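Local coordinates for protein-disulfide isomerase (Novosphingobium aromaticivorans, PDB 3GMF) that probably acts as a thiol-disulfide oxidoreductase or isomerase of the thioredoxin superfamily, at residues Tyr25-Cys30 / Ser167-Phe172. Sequence-based numbering, arbitrary orientation.
Sequences YTCPHC and SGTPSF
SG of C27 lies against T169, while SG of C30 rests on P170 and on CB of T169. The first sulfur is 3.2 Å from OG1 of T169, with the carbonyl O of T169 also close by. Its torsion sets this up: SG anti to the backbone N (chi1 169°), beside the carbonyl carbon, sits where it meets N of C30 and also lies against T169. C27 is thus the N-cap of the helix: N of C30 donates to SG of C27 at 3.4 Å, with an N-H...S angle of 150°. C30 has the other setting, SG beside its own backbone N (chi1 -69°), and rests on the start of the proline, 3.5 Å from N of P170 and 3.7 Å from CD of P170. CB of T169 lies 3.7 Å from SG of C30. The layout is consistent with the active-site arrangement of thioredoxin-fold oxidoreductases: a CxxC at the start of helix 28-46 facing a cis-proline loop that leads into strand 171-174; the peptide between T169 and P170 is cis. SG of C27 and SG of C30 are 3.7 Å apart, free thiols consistent with a reduced pair. A serine in place of C27 would probably leave the C30 thiol without a disulfide mate and, its oxygen being smaller and its bond to CB shorter, thin the contact with T169. H29, the exposed member, contributes its CB, 3.6 Å from CD of P170, while its ring meets O of T169 obliquely. OG of S171 donates to O of G168 at 2.6 Å, coming from above the carbonyl plane and tying the loop across the cis-proline. V23 of the central strand 17-23 touches both C30 and P170, and the side chains of C27 and T169 also touch R60.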
# COMPACT_ATOMS: atom_id res chain seq x y z
N TYR A 25 2.08 3.97 0.07
CA TYR A 25 2.07 4.44 -1.35
C TYR A 25 2.98 5.62 -1.64
O TYR A 25 3.31 5.88 -2.80
CB TYR A 25 0.65 4.74 -1.84
CG TYR A 25 -0.23 3.51 -1.87
CD1 TYR A 25 0.00 2.50 -2.82
CD2 TYR A 25 -1.27 3.34 -0.96
CE1 TYR A 25 -0.78 1.35 -2.85
CE2 TYR A 25 -2.08 2.16 -0.98
CZ TYR A 25 -1.82 1.18 -1.94
OH TYR A 25 -2.59 0.04 -1.97
N THR A 26 3.35 6.37 -0.60
CA THR A 26 4.18 7.58 -0.79
C THR A 26 5.66 7.35 -0.50
O THR A 26 6.46 8.29 -0.51
CB THR A 26 3.66 8.76 0.05
OG1 THR A 26 3.59 8.37 1.44
CG2 THR A 26 2.29 9.21 -0.45
N CYS A 27 6.01 6.10 -0.22
CA CYS A 27 7.38 5.74 0.18
C CYS A 27 8.18 5.26 -1.04
O CYS A 27 7.77 4.32 -1.73
CB CYS A 27 7.32 4.65 1.27
SG CYS A 27 8.92 3.89 1.63
N PRO A 28 9.33 5.89 -1.30
CA PRO A 28 10.13 5.50 -2.47
C PRO A 28 10.72 4.10 -2.32
O PRO A 28 10.92 3.39 -3.32
CB PRO A 28 11.25 6.55 -2.47
CG PRO A 28 11.40 6.95 -1.02
CD PRO A 28 9.98 6.96 -0.52
N HIS A 29 10.97 3.69 -1.08
CA HIS A 29 11.50 2.34 -0.81
C HIS A 29 10.47 1.28 -1.13
O HIS A 29 10.82 0.22 -1.65
CB HIS A 29 11.96 2.22 0.65
CG HIS A 29 12.98 3.24 1.05
ND1 HIS A 29 14.19 3.37 0.42
CD2 HIS A 29 12.98 4.15 2.05
CE1 HIS A 29 14.89 4.33 1.00
NE2 HIS A 29 14.18 4.82 1.99
N CYS A 30 9.20 1.55 -0.85
CA CYS A 30 8.13 0.60 -1.17
C CYS A 30 7.93 0.45 -2.68
O CYS A 30 7.69 -0.66 -3.16
CB CYS A 30 6.82 1.02 -0.53
SG CYS A 30 6.89 0.84 1.26
N SER A 167 7.81 1.42 12.03
CA SER A 167 8.23 2.79 11.85
C SER A 167 8.62 3.10 10.40
O SER A 167 7.94 3.86 9.71
CB SER A 167 9.42 3.03 12.80
OG SER A 167 9.87 4.35 12.68
N GLY A 168 9.72 2.51 9.94
CA GLY A 168 10.15 2.66 8.55
C GLY A 168 9.36 1.74 7.63
O GLY A 168 8.78 0.75 8.06
N THR A 169 9.31 2.09 6.34
CA THR A 169 8.66 1.27 5.31
C THR A 169 9.61 1.00 4.13
O THR A 169 10.50 1.82 3.87
CB THR A 169 7.38 1.94 4.81
OG1 THR A 169 7.67 3.31 4.50
CG2 THR A 169 6.26 1.84 5.88
N PRO A 170 9.47 -0.16 3.45
CA PRO A 170 8.57 -1.26 3.82
C PRO A 170 9.15 -1.96 5.05
O PRO A 170 10.36 -1.89 5.28
CB PRO A 170 8.65 -2.21 2.61
CG PRO A 170 10.01 -1.98 2.07
CD PRO A 170 10.23 -0.49 2.23
N SER A 171 8.28 -2.59 5.82
CA SER A 171 8.73 -3.49 6.88
C SER A 171 8.02 -4.82 6.71
O SER A 171 6.98 -4.89 6.04
CB SER A 171 8.46 -2.89 8.27
OG SER A 171 9.28 -1.75 8.51
N PHE A 172 8.55 -5.87 7.34
CA PHE A 172 8.08 -7.23 7.07
C PHE A 172 7.99 -8.05 8.33
O PHE A 172 8.78 -7.87 9.24
CB PHE A 172 9.04 -7.91 6.07
CG PHE A 172 9.26 -7.12 4.82
CD1 PHE A 172 8.27 -7.09 3.84
CD2 PHE A 172 10.43 -6.39 4.64
CE1 PHE A 172 8.44 -6.33 2.70
CE2 PHE A 172 10.63 -5.63 3.46
CZ PHE A 172 9.65 -5.62 2.50